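Local structure of phenyl-3-pyruvate decarboxylase (Azospirillum brasilense, 2NXW) at residues Val254-Gly259 against Phe305-Arg310; Asp402-Ala407 against Ala413-Pro418; Ile432-Val437 against Lys441-Val446. The protein catalyses the thiamine diphosphate-dependent decarboxylation of indole-3-pyruvate to indole-3-acetaldehyde and carbon dioxide, a step in auxin biosynthesis. All blocks are in the same frame, centred on the assembly; numbering follows the deposited sequence.

The three contacts follow one another along the chain. Contact 1 lies in the central domain, where Thr-256 and Phe-257, following strand 253-255, meet the loop between strands 292-296 and 317-321. Contacts 2 and 3 belong to the C-terminal thiamine diphosphate-binding domain and reach one parallel sheet, in which strand 395-398 lies between 415-416 and 443-448. Their centres are about 13 Å apart. Contact 1 is about 15 Å from contact 2, centre to centre, and touches it through Phe-305 on Phe-405 and Phe-257 on Leu-415; the centre of contact 3 is about 25 Å from that of contact 1. Contact 2 thus lies between the other two, and its helix meets the cofactor through Asp-402 N.

Contact 1 of 3, residues Val254-Gly259 against Phe305-Arg310; sequences VTTFMG and FAVSQR
Phe-305 brings CD2 over one face of the Phe-257 ring, offset toward the rim and 3.7 Å from Phe-257 CD1. The two rings are inclined at 54°, with their centroids 5.4 Å apart, so the pair is neither a parallel stack nor a T-shape. Their CB atoms also approach, at 3.9 Å, which carries the overlap down to the base of both side chains. Because Phe-257 has CG anti to the backbone N (chi1 175°), its ring stands beside its own carbonyl carbon with a face presented to Phe-305, while Met-258 CE lies in the ring plane at the edge.

A second apolar touch joins methyl to methyl: Thr-256 CG2 meets Val-307 CG2 at 3.6 Å, the side chains crossing at about a right angle. Branching at CB suits both residues, since each can offer a methyl close to the main chain. Between the two touches, a water accepts from Phe-257 N at 2.8 Å and donates to Phe-305 O at 2.7 Å.

Residues 254-259, at one margin of the central domain's mixed sheet, pack on the loop between strands 292-296 and 317-321, and both phenylalanines also meet Leu-404 of helix 402-407 in the C-terminal cofactor-binding domain. Hydrophobic side chains supply the adhesion; no direct hydrogen bond links the segments, and one water bridges a backbone N-H and a carbonyl within a buried, largely apolar junction.

Contact 2 of 3, residues Asp402-Ala407 against Ala413-Pro418; sequences DCLFTA and AGLMAP. With TPP (thiamine diphosphate), chain E.
Leu-404 and Leu-415 share one side-chain shape, CG anti to the backbone N (chi1 173° and 174°), and this directs their branched ends into the layer where helix and strand meet. Leu-404 CD1 comes down on Ala-417 CB at 3.6 Å and more loosely on Leu-415 CD2 at 4.4 Å. One turn along the helix, Ala-407 CB meets the other branch, Leu-415 CD1, at 4.0 Å. Large faces small in both closer touches: each alanine leaves room for a leucine methyl, which lets the helix lie close to the strand. Met-416 alternates to the other side of the strand and packs on helix 68-82.

The start of the helix has a different task. Asp-402 N donates to O2B of thiamine diphosphate at 2.8 Å with an N-H...O angle of 158°, while Asp-402 OD1 bonds Ser-546. Asp-402 O accepts from both Thr-406 N and Thr-406 OG1, the hydroxyl reaching it from above the carbonyl plane at 2.8 Å.

The chemistry is therefore divided: an apolar flank seats the helix on strand 415-416 within a beta-alpha-beta unit, and its polar N-terminus, whose dipole would probably help to offset negative charge, holds a diphosphate oxygen.

Contact 3 of 3, residues Ile432-Val437 against Lys441-Val446; sequences IGAQCV and KRILTV
This is mixed apolar and polar packing of a helix against the strand that follows it: residues 432-437 of helix 427-437 lie against residues 441-443, leading into strand 443-448, with only a short connection between. Gln-435 carries most of it. Its CG is anti to the backbone N (chi1 -166°) and the chain runs on extended, sliding past Ile-443, whose side chain points the opposite way. Gln-435 CB meets Ile-443 CG1 at 3.5 Å, and Gln-435 CG lies 3.6 Å from Lys-441 O. A flexible, partly aliphatic residue fits here, since its methylenes pack on isoleucine while its flat end lies along the backbone of residues 441-443. Nearby, Ala-434 CB adds a looser touch on Ile-443 CG1 at 4.3 Å, its small size keeping helix and strand close.

Arg-442 lies alongside Gln-435 and points the same way, its guanidinium plane turned 89° from the amide. The guanidinium is spent on main-chain carbonyls: NE bonds Asp-468 O, NH1 Ala-526 O and NH2 Thr-529 O, a use of several donors that suits arginine in a buried place. An alanine in place of Gln-435 would keep the CB touch on Ile-443 but would probably leave a gap where CG and the amide lie beside Lys-441 O and the start of the strand. Ser-438 OG, in the connection, lies within hydrogen-bonding reach of both Gln-435 O and Lys-441 O, which must share its one hydrogen.

Strand 415-416, helix 427-437 and strand 443-448 form a beta-alpha-beta crossover that passes strand 395-398, as expected of the parallel 2-1-3-4-6-5 sheet in thiamine diphosphate-binding domains.

Contact 1 of 3, residues Val254-Gly259 against Phe305-Arg310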
ATOM      1  N   VAL A 254      38.425  -2.493  -8.076  1.00 14.94           N
ATOM      2  CA  VAL A 254      38.020  -1.351  -7.254  1.00 14.89           C
ATOM      3  C   VAL A 254      37.131  -1.886  -6.127  1.00 15.65           C
ATOM      4  O   VAL A 254      36.515  -2.938  -6.266  1.00 16.07           O
ATOM      5  CB  VAL A 254      37.202  -0.329  -8.097  1.00 15.19           C
ATOM      6  CG1 VAL A 254      36.688   0.811  -7.225  1.00 19.01           C
ATOM      7  CG2 VAL A 254      38.064   0.218  -9.221  1.00 17.17           C
ATOM      8  N   THR A 255      37.078  -1.200  -4.992  1.00 15.08           N
ATOM      9  CA  THR A 255      36.191  -1.660  -3.925  1.00 15.36           C
ATOM     10  C   THR A 255      35.109  -0.630  -3.688  1.00 15.22           C
ATOM     11  O   THR A 255      35.266   0.532  -4.059  1.00 15.51           O
ATOM     12  CB  THR A 255      36.919  -1.861  -2.565  1.00 17.02           C
ATOM     13  OG1 THR A 255      37.599  -0.652  -2.204  1.00 23.72           O
ATOM     14  CG2 THR A 255      37.913  -2.997  -2.642  1.00 19.22           C
ATOM     15  N   THR A 256      33.993  -1.067  -3.119  1.00 14.11           N
ATOM     16  CA  THR A 256      32.933  -0.139  -2.742  1.00 14.86           C
ATOM     17  C   THR A 256      33.300   0.278  -1.318  1.00 16.19           C
ATOM     18  O   THR A 256      34.247  -0.257  -0.737  1.00 16.19           O
ATOM     19  CB  THR A 256      31.560  -0.811  -2.678  1.00 14.46           C
ATOM     20  OG1 THR A 256      31.627  -1.936  -1.792  1.00 15.36           O
ATOM     21  CG2 THR A 256      31.111  -1.234  -4.069  1.00 15.30           C
ATOM     22  N   PHE A 257      32.556   1.217  -0.743  1.00 16.31           N
ATOM     23  CA  PHE A 257      32.850   1.650   0.620  1.00 16.76           C
ATOM     24  C   PHE A 257      32.845   0.481   1.606  1.00 16.27           C
ATOM     25  O   PHE A 257      33.733   0.368   2.455  1.00 17.04           O
ATOM     26  CB  PHE A 257      31.831   2.693   1.086  1.00 17.33           C
ATOM     27  CG  PHE A 257      32.007   3.096   2.515  1.00 18.53           C
ATOM     28  CD1 PHE A 257      33.064   3.917   2.895  1.00 20.40           C
ATOM     29  CD2 PHE A 257      31.155   2.602   3.497  1.00 20.00           C
ATOM     30  CE1 PHE A 257      33.267   4.237   4.237  1.00 21.68           C
ATOM     31  CE2 PHE A 257      31.353   2.914   4.840  1.00 21.91           C
ATOM     32  CZ  PHE A 257      32.412   3.734   5.207  1.00 21.13           C
ATOM     33  N   MET A 258      31.839  -0.387   1.508  1.00 16.24           N
ATOM     34  CA  MET A 258      31.750  -1.528   2.413  1.00 18.24           C
ATOM     35  C   MET A 258      32.762  -2.618   2.084  1.00 19.11           C
ATOM     36  O   MET A 258      32.915  -3.576   2.845  1.00 20.97           O
ATOM     37  CB  MET A 258      30.339  -2.115   2.404  1.00 20.32           C
ATOM     38  CG  MET A 258      29.273  -1.181   2.942  1.00 24.75           C
ATOM     39  SD  MET A 258      29.101  -1.200   4.747  1.00 30.63           S
ATOM     40  CE  MET A 258      28.453   0.484   5.069  1.00 28.19           C
ATOM     41  N   GLY A 259      33.451  -2.477   0.953  1.00 17.47           N
ATOM     42  CA  GLY A 259      34.463  -3.453   0.593  1.00 17.37           C
ATOM     43  C   GLY A 259      35.856  -2.887   0.845  1.00 16.95           C
ATOM     44  O   GLY A 259      36.855  -3.547   0.574  1.00 18.21           O
ATOM     45  N   PHE A 305      27.579   7.020   0.160  1.00 22.22           N
ATOM     46  CA  PHE A 305      28.663   6.351  -0.554  1.00 20.92           C
ATOM     47  C   PHE A 305      28.347   5.110  -1.384  1.00 20.15           C
ATOM     48  O   PHE A 305      29.256   4.547  -1.998  1.00 19.83           O
ATOM     49  CB  PHE A 305      29.777   5.981   0.426  1.00 20.31           C
ATOM     50  CG  PHE A 305      30.364   7.149   1.164  1.00 20.84           C
ATOM     51  CD1 PHE A 305      30.312   8.434   0.632  1.00 21.38           C
ATOM     52  CD2 PHE A 305      31.006   6.952   2.383  1.00 21.63           C
ATOM     53  CE1 PHE A 305      30.891   9.510   1.303  1.00 21.10           C
ATOM     54  CE2 PHE A 305      31.591   8.023   3.064  1.00 22.58           C
ATOM     55  CZ  PHE A 305      31.533   9.304   2.523  1.00 21.55           C
ATOM     56  N   ALA A 306      27.091   4.678  -1.410  1.00 19.96           N
ATOM     57  CA  ALA A 306      26.724   3.480  -2.170  1.00 20.01           C
ATOM     58  C   ALA A 306      26.843   3.652  -3.680  1.00 20.26           C
ATOM     59  O   ALA A 306      26.791   4.767  -4.201  1.00 21.37           O
ATOM     60  CB  ALA A 306      25.300   3.065  -1.829  1.00 20.10           C
ATOM     61  N   VAL A 307      27.018   2.531  -4.379  1.00 19.33           N
ATOM     62  CA  VAL A 307      27.074   2.546  -5.834  1.00 19.06           C
ATOM     63  C   VAL A 307      25.615   2.765  -6.226  1.00 19.40           C
ATOM     64  O   VAL A 307      24.734   2.013  -5.811  1.00 18.26           O
ATOM     65  CB  VAL A 307      27.549   1.191  -6.398  1.00 18.88           C
ATOM     66  CG1 VAL A 307      27.344   1.152  -7.907  1.00 18.65           C
ATOM     67  CG2 VAL A 307      29.029   0.988  -6.069  1.00 19.86           C
ATOM     68  N   SER A 308      25.371   3.803  -7.021  1.00 19.84           N
ATOM     69  CA  SER A 308      24.021   4.147  -7.426  1.00 22.11           C
ATOM     70  C   SER A 308      23.647   3.738  -8.836  1.00 22.12           C
ATOM     71  O   SER A 308      24.401   3.958  -9.779  1.00 21.98           O
ATOM     72  CB  SER A 308      23.819   5.650  -7.285  1.00 22.41           C
ATOM     73  OG  SER A 308      22.584   6.024  -7.861  1.00 23.73           O
ATOM     74  N   GLN A 309      22.462   3.158  -8.964  1.00 25.15           N
ATOM     75  CA  GLN A 309      21.959   2.731 -10.261  1.00 26.27           C
ATOM     76  C   GLN A 309      21.863   3.920 -11.215  1.00 27.75           C
ATOM     77  O   GLN A 309      21.841   3.741 -12.432  1.00 29.13           O
ATOM     78  CB  GLN A 309      20.584   2.079 -10.099  1.00 28.89           C
ATOM     79  N   ARG A 310      21.821   5.130 -10.658  1.00 27.71           N
ATOM     80  CA  ARG A 310      21.727   6.361 -11.447  1.00 28.55           C
ATOM     81  C   ARG A 310      23.082   6.899 -11.918  1.00 28.59           C
ATOM     82  O   ARG A 310      23.139   7.831 -12.724  1.00 30.20           O
ATOM     83  CB  ARG A 310      21.022   7.453 -10.634  1.00 31.03           C
ATOM     84  CG  ARG A 310      19.575   7.151 -10.284  1.00 34.40           C
ATOM     85  CD  ARG A 310      19.060   8.125  -9.233  1.00 37.78           C
ATOM     86  NE  ARG A 310      17.634   7.959  -8.956  1.00 41.39           N
ATOM     87  CZ  ARG A 310      16.659   8.431  -9.729  1.00 42.58           C
ATOM     88  NH1 ARG A 310      16.950   9.104 -10.834  1.00 44.19           N
ATOM     89  NH2 ARG A 310      15.390   8.234  -9.396  1.00 43.51           N
TER
HETATM   90  O   HOH W   1      30.824   2.493  -2.595  1.00 19.48           O

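Contact 2 of 3, residues Asp402-Ala407 against Ala413-Pro418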
ATOM      1  N   ASP A 402      30.779  14.848   9.290  1.00 11.00           N
ATOM      2  CA  ASP A 402      32.098  15.060   8.708  1.00 11.17           C
ATOM      3  C   ASP A 402      33.126  14.112   9.334  1.00 12.34           C
ATOM      4  O   ASP A 402      34.189  13.870   8.763  1.00 13.86           O
ATOM      5  CB  ASP A 402      32.532  16.526   8.850  1.00 11.90           C
ATOM      6  CG  ASP A 402      33.623  16.908   7.851  1.00 14.57           C
ATOM      7  OD1 ASP A 402      33.852  16.142   6.890  1.00 14.29           O
ATOM      8  OD2 ASP A 402      34.242  17.978   8.034  1.00 15.75           O
ATOM      9  N   CYS A 403      32.810  13.546  10.499  1.00 12.04           N
ATOM     10  CA  CYS A 403      33.727  12.584  11.106  1.00 11.48           C
ATOM     11  C   CYS A 403      33.969  11.402  10.145  1.00 12.61           C
ATOM     12  O   CYS A 403      35.089  10.904  10.046  1.00 12.42           O
ATOM     13  CB  CYS A 403      33.168  12.078  12.440  1.00 12.82           C
ATOM     14  SG  CYS A 403      31.518  11.324  12.376  1.00 12.79           S
ATOM     15  N   LEU A 404      32.932  10.985   9.421  1.00 12.12           N
ATOM     16  CA  LEU A 404      33.047   9.882   8.464  1.00 12.77           C
ATOM     17  C   LEU A 404      33.867  10.316   7.246  1.00 12.78           C
ATOM     18  O   LEU A 404      34.724   9.584   6.767  1.00 12.92           O
ATOM     19  CB  LEU A 404      31.662   9.431   8.000  1.00 14.28           C
ATOM     20  CG  LEU A 404      31.660   8.387   6.878  1.00 14.47           C
ATOM     21  CD1 LEU A 404      32.544   7.192   7.235  1.00 17.52           C
ATOM     22  CD2 LEU A 404      30.236   7.950   6.624  1.00 17.95           C
ATOM     23  N   PHE A 405      33.587  11.509   6.738  1.00 11.97           N
ATOM     24  CA  PHE A 405      34.320  12.015   5.587  1.00 11.72           C
ATOM     25  C   PHE A 405      35.804  12.198   5.921  1.00 11.51           C
ATOM     26  O   PHE A 405      36.665  12.006   5.061  1.00 13.34           O
ATOM     27  CB  PHE A 405      33.675  13.324   5.114  1.00 12.56           C
ATOM     28  CG  PHE A 405      32.358  13.125   4.421  1.00 13.17           C
ATOM     29  CD1 PHE A 405      32.271  13.160   3.033  1.00 14.43           C
ATOM     30  CD2 PHE A 405      31.205  12.859   5.152  1.00 14.94           C
ATOM     31  CE1 PHE A 405      31.057  12.933   2.380  1.00 13.66           C
ATOM     32  CE2 PHE A 405      29.980  12.624   4.510  1.00 14.95           C
ATOM     33  CZ  PHE A 405      29.910  12.663   3.112  1.00 14.91           C
ATOM     34  N   THR A 406      36.098  12.539   7.172  1.00 11.84           N
ATOM     35  CA  THR A 406      37.470  12.706   7.625  1.00 12.67           C
ATOM     36  C   THR A 406      38.133  11.334   7.780  1.00 13.43           C
ATOM     37  O   THR A 406      39.304  11.158   7.432  1.00 14.29           O
ATOM     38  CB  THR A 406      37.515  13.416   8.973  1.00 12.11           C
ATOM     39  OG1 THR A 406      36.824  14.671   8.872  1.00 13.49           O
ATOM     40  CG2 THR A 406      38.956  13.688   9.372  1.00 12.78           C
ATOM     41  N   ALA A 407      37.380  10.363   8.295  1.00 13.45           N
ATOM     42  CA  ALA A 407      37.909   9.011   8.488  1.00 13.63           C
ATOM     43  C   ALA A 407      38.335   8.366   7.178  1.00 15.22           C
ATOM     44  O   ALA A 407      39.210   7.493   7.175  1.00 15.56           O
ATOM     45  CB  ALA A 407      36.873   8.141   9.197  1.00 15.58           C
ATOM     46  N   ALA A 413      42.689  -0.032  10.532  1.00 16.23           N
ATOM     47  CA  ALA A 413      42.740  -1.489  10.538  1.00 16.16           C
ATOM     48  C   ALA A 413      41.276  -1.882  10.388  1.00 16.41           C
ATOM     49  O   ALA A 413      40.768  -2.778  11.073  1.00 19.56           O
ATOM     50  CB  ALA A 413      43.301  -2.002  11.871  1.00 16.30           C
ATOM     51  N   GLY A 414      40.606  -1.185   9.475  1.00 15.22           N
ATOM     52  CA  GLY A 414      39.194  -1.402   9.229  1.00 15.27           C
ATOM     53  C   GLY A 414      38.432  -0.132   9.584  1.00 15.41           C
ATOM     54  O   GLY A 414      38.851   0.620  10.465  1.00 14.61           O
ATOM     55  N   LEU A 415      37.330   0.109   8.881  1.00 15.68           N
ATOM     56  CA  LEU A 415      36.473   1.273   9.116  1.00 15.86           C
ATOM     57  C   LEU A 415      35.039   0.768   9.145  1.00 18.23           C
ATOM     58  O   LEU A 415      34.570   0.137   8.193  1.00 19.71           O
ATOM     59  CB  LEU A 415      36.633   2.306   7.998  1.00 17.33           C
ATOM     60  CG  LEU A 415      35.682   3.511   8.053  1.00 16.62           C
ATOM     61  CD1 LEU A 415      35.871   4.270   9.378  1.00 17.40           C
ATOM     62  CD2 LEU A 415      35.945   4.427   6.857  1.00 17.37           C
ATOM     63  N   MET A 416      34.346   1.051  10.237  1.00 14.68           N
ATOM     64  CA  MET A 416      32.969   0.617  10.424  1.00 15.37           C
ATOM     65  C   MET A 416      32.122   1.879  10.543  1.00 13.50           C
ATOM     66  O   MET A 416      32.342   2.680  11.443  1.00 12.80           O
ATOM     67  CB  MET A 416      32.912  -0.198  11.712  1.00 18.12           C
ATOM     68  CG  MET A 416      31.659  -0.929  11.980  1.00 19.83           C
ATOM     69  SD  MET A 416      31.898  -1.658  13.609  1.00 17.27           S
ATOM     70  CE  MET A 416      33.012  -2.989  13.239  1.00 14.03           C
ATOM     71  N   ALA A 417      31.158   2.071   9.649  1.00 12.29           N
ATOM     72  CA  ALA A 417      30.353   3.295   9.702  1.00 11.89           C
ATOM     73  C   ALA A 417      29.087   3.122   8.892  1.00 13.74           C
ATOM     74  O   ALA A 417      28.995   2.218   8.059  1.00 15.21           O
ATOM     75  CB  ALA A 417      31.165   4.460   9.136  1.00 14.96           C
ATOM     76  N   PRO A 418      28.087   3.982   9.125  1.00 13.78           N
ATOM     77  CA  PRO A 418      26.825   3.886   8.373  1.00 14.12           C
ATOM     78  C   PRO A 418      26.990   4.598   7.024  1.00 14.65           C
ATOM     79  O   PRO A 418      26.269   5.547   6.702  1.00 14.77           O
ATOM     80  CB  PRO A 418      25.824   4.569   9.306  1.00 15.78           C
ATOM     81  CG  PRO A 418      26.652   5.638   9.949  1.00 15.51           C
ATOM     82  CD  PRO A 418      27.977   4.958  10.228  1.00 13.95           C
TER
HETATM   83  N1' TPP E2002      18.771  11.914  12.517  1.00 10.95           N
HETATM   84  C2' TPP E2002      19.386  10.727  12.394  1.00 11.21           C
HETATM   85  CM2 TPP E2002      19.093   9.625  13.401  1.00 12.90           C
HETATM   86  N3' TPP E2002      20.244  10.500  11.394  1.00 11.14           N
HETATM   87  C4' TPP E2002      20.537  11.451  10.462  1.00 12.02           C
HETATM   88  N4' TPP E2002      21.366  11.140   9.428  1.00 14.17           N
HETATM   89  C5' TPP E2002      19.955  12.754  10.588  1.00 11.68           C
HETATM   90  C6' TPP E2002      19.037  12.941  11.641  1.00 12.54           C
HETATM   91  C7' TPP E2002      20.263  13.910   9.609  1.00 13.75           C
HETATM   92  N3  TPP E2002      21.709  14.418   9.676  1.00 12.92           N
HETATM   93  C2  TPP E2002      22.575  13.992   8.752  1.00 15.33           C
HETATM   94  S1  TPP E2002      24.068  14.821   9.149  1.00 14.53           S
HETATM   95  C5  TPP E2002      23.466  15.726  10.533  1.00 12.76           C
HETATM   96  C4  TPP E2002      22.130  15.340  10.612  1.00 12.08           C
HETATM   97  CM4 TPP E2002      21.194  15.917  11.710  1.00 11.99           C
HETATM   98  C6  TPP E2002      24.263  16.654  11.360  1.00 11.85           C
HETATM   99  C7  TPP E2002      25.331  15.862  12.136  1.00 12.44           C
HETATM  100  O7  TPP E2002      25.878  16.783  13.046  1.00  9.62           O
HETATM  101  PA  TPP E2002      27.211  16.251  13.715  1.00 10.02           P
HETATM  102  O1A TPP E2002      27.036  14.911  14.423  1.00 11.22           O
HETATM  103  O2A TPP E2002      27.604  17.352  14.699  1.00  9.84           O
HETATM  104  O3A TPP E2002      28.383  16.088  12.649  1.00  9.45           O
HETATM  105  PB  TPP E2002      28.749  17.305  11.589  1.00 10.67           P
HETATM  106  O1B TPP E2002      28.770  18.650  12.318  1.00 10.47           O
HETATM  107  O2B TPP E2002      30.149  16.903  11.040  1.00 13.33           O
HETATM  108  O3B TPP E2002      27.756  17.316  10.437  1.00 11.50           O

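Contact 3 of 3, residues Ile432-Val437 against Lys441-Val446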
ATOM      1  N   ILE A 432      31.947   0.646  20.977  1.00 11.78           N
ATOM      2  CA  ILE A 432      31.787  -0.139  22.200  1.00 11.62           C
ATOM      3  C   ILE A 432      31.519  -1.611  21.865  1.00 11.77           C
ATOM      4  O   ILE A 432      32.153  -2.513  22.429  1.00 11.64           O
ATOM      5  CB  ILE A 432      30.642   0.451  23.066  1.00 10.52           C
ATOM      6  CG1 ILE A 432      31.121   1.748  23.728  1.00 11.74           C
ATOM      7  CG2 ILE A 432      30.160  -0.575  24.092  1.00 12.73           C
ATOM      8  CD1 ILE A 432      30.003   2.581  24.333  1.00 12.43           C
ATOM      9  N   GLY A 433      30.600  -1.865  20.938  1.00 10.95           N
ATOM     10  CA  GLY A 433      30.293  -3.242  20.576  1.00 11.58           C
ATOM     11  C   GLY A 433      31.498  -3.953  19.993  1.00 12.38           C
ATOM     12  O   GLY A 433      31.799  -5.108  20.340  1.00 12.81           O
ATOM     13  N   ALA A 434      32.205  -3.269  19.100  1.00 11.23           N
ATOM     14  CA  ALA A 434      33.377  -3.863  18.484  1.00 11.12           C
ATOM     15  C   ALA A 434      34.434  -4.150  19.537  1.00 12.13           C
ATOM     16  O   ALA A 434      35.005  -5.242  19.559  1.00 12.21           O
ATOM     17  CB  ALA A 434      33.947  -2.936  17.404  1.00 11.05           C
ATOM     18  N   GLN A 435      34.700  -3.201  20.431  1.00 11.76           N
ATOM     19  CA  GLN A 435      35.739  -3.468  21.415  1.00 10.59           C
ATOM     20  C   GLN A 435      35.340  -4.582  22.389  1.00 12.37           C
ATOM     21  O   GLN A 435      36.205  -5.299  22.898  1.00 13.64           O
ATOM     22  CB  GLN A 435      36.151  -2.181  22.148  1.00 10.93           C
ATOM     23  CG  GLN A 435      37.470  -2.400  22.921  1.00 11.16           C
ATOM     24  CD  GLN A 435      38.257  -1.141  23.249  1.00 12.77           C
ATOM     25  OE1 GLN A 435      39.094  -1.149  24.174  1.00 14.52           O
ATOM     26  NE2 GLN A 435      38.027  -0.070  22.507  1.00 11.05           N
ATOM     27  N   CYS A 436      34.044  -4.760  22.641  1.00 11.21           N
ATOM     28  CA  CYS A 436      33.637  -5.841  23.540  1.00 12.02           C
ATOM     29  C   CYS A 436      34.051  -7.199  22.978  1.00 13.55           C
ATOM     30  O   CYS A 436      34.308  -8.130  23.749  1.00 15.21           O
ATOM     31  CB  CYS A 436      32.122  -5.843  23.770  1.00 13.23           C
ATOM     32  SG  CYS A 436      31.542  -4.583  24.924  1.00 14.18           S
ATOM     33  N   VAL A 437      34.128  -7.322  21.657  1.00 12.25           N
ATOM     34  CA  VAL A 437      34.500  -8.599  21.049  1.00 13.85           C
ATOM     35  C   VAL A 437      35.880  -8.612  20.398  1.00 14.09           C
ATOM     36  O   VAL A 437      36.256  -9.602  19.771  1.00 16.23           O
ATOM     37  CB  VAL A 437      33.437  -9.045  19.992  1.00 14.39           C
ATOM     38  CG1 VAL A 437      32.062  -9.133  20.653  1.00 14.45           C
ATOM     39  CG2 VAL A 437      33.404  -8.081  18.793  1.00 13.13           C
ATOM     40  N   LYS A 441      41.821  -5.372  21.495  1.00 12.16           N
ATOM     41  CA  LYS A 441      42.270  -4.451  20.458  1.00 13.43           C
ATOM     42  C   LYS A 441      41.472  -3.173  20.666  1.00 13.13           C
ATOM     43  O   LYS A 441      40.239  -3.192  20.703  1.00 12.92           O
ATOM     44  CB  LYS A 441      42.013  -5.026  19.062  1.00 15.03           C
ATOM     45  CG  LYS A 441      42.840  -6.283  18.746  1.00 18.89           C
ATOM     46  CD  LYS A 441      44.324  -5.973  18.653  1.00 21.55           C
ATOM     47  CE  LYS A 441      45.103  -7.156  18.072  1.00 22.74           C
ATOM     48  NZ  LYS A 441      45.194  -8.327  19.009  1.00 21.98           N
ATOM     49  N   ARG A 442      42.180  -2.068  20.826  1.00 12.38           N
ATOM     50  CA  ARG A 442      41.534  -0.798  21.083  1.00 12.50           C
ATOM     51  C   ARG A 442      40.847  -0.255  19.843  1.00 12.75           C
ATOM     52  O   ARG A 442      41.345  -0.406  18.733  1.00 12.69           O
ATOM     53  CB  ARG A 442      42.572   0.188  21.601  1.00 13.58           C
ATOM     54  CG  ARG A 442      42.000   1.288  22.446  1.00 14.57           C
ATOM     55  CD  ARG A 442      43.101   2.052  23.181  1.00 14.61           C
ATOM     56  NE  ARG A 442      42.521   2.808  24.272  1.00 12.83           N
ATOM     57  CZ  ARG A 442      43.152   3.722  25.009  1.00 11.40           C
ATOM     58  NH1 ARG A 442      44.436   4.016  24.780  1.00 13.25           N
ATOM     59  NH2 ARG A 442      42.488   4.358  25.959  1.00 12.78           N
ATOM     60  N   ILE A 443      39.698   0.380  20.042  1.00 13.16           N
ATOM     61  CA  ILE A 443      38.954   0.937  18.924  1.00 12.52           C
ATOM     62  C   ILE A 443      39.005   2.458  18.999  1.00 12.66           C
ATOM     63  O   ILE A 443      38.955   3.037  20.086  1.00 12.92           O
ATOM     64  CB  ILE A 443      37.478   0.455  18.963  1.00 13.62           C
ATOM     65  CG1 ILE A 443      37.425  -1.082  19.024  1.00 14.86           C
ATOM     66  CG2 ILE A 443      36.729   0.952  17.728  1.00 15.51           C
ATOM     67  CD1 ILE A 443      38.072  -1.804  17.847  1.00 16.24           C
ATOM     68  N   LEU A 444      39.181   3.084  17.839  1.00 12.18           N
ATOM     69  CA  LEU A 444      39.187   4.542  17.746  1.00 11.60           C
ATOM     70  C   LEU A 444      37.840   4.945  17.164  1.00 12.15           C
ATOM     71  O   LEU A 444      37.469   4.512  16.075  1.00 12.84           O
ATOM     72  CB  LEU A 444      40.303   5.025  16.818  1.00 12.21           C
ATOM     73  CG  LEU A 444      40.272   6.514  16.443  1.00 12.69           C
ATOM     74  CD1 LEU A 444      40.401   7.371  17.697  1.00 15.37           C
ATOM     75  CD2 LEU A 444      41.405   6.808  15.463  1.00 14.64           C
ATOM     76  N   THR A 445      37.105   5.758  17.904  1.00 10.95           N
ATOM     77  CA  THR A 445      35.807   6.222  17.437  1.00 11.39           C
ATOM     78  C   THR A 445      35.873   7.697  17.066  1.00 11.10           C
ATOM     79  O   THR A 445      36.460   8.487  17.796  1.00 10.93           O
ATOM     80  CB  THR A 445      34.756   6.066  18.540  1.00 13.66           C
ATOM     81  OG1 THR A 445      34.650   4.682  18.890  1.00 17.65           O
ATOM     82  CG2 THR A 445      33.397   6.574  18.079  1.00 15.10           C
ATOM     83  N   VAL A 446      35.300   8.049  15.915  1.00 11.24           N
ATOM     84  CA  VAL A 446      35.209   9.458  15.516  1.00 10.47           C
ATOM     85  C   VAL A 446      33.705   9.772  15.448  1.00 11.13           C
ATOM     86  O   VAL A 446      32.911   8.996  14.910  1.00 11.83           O
ATOM     87  CB  VAL A 446      35.922   9.764  14.170  1.00 12.12           C
ATOM     88  CG1 VAL A 446      37.435   9.565  14.336  1.00 12.17           C
ATOM     89  CG2 VAL A 446      35.382   8.888  13.062  1.00 12.57           C
TER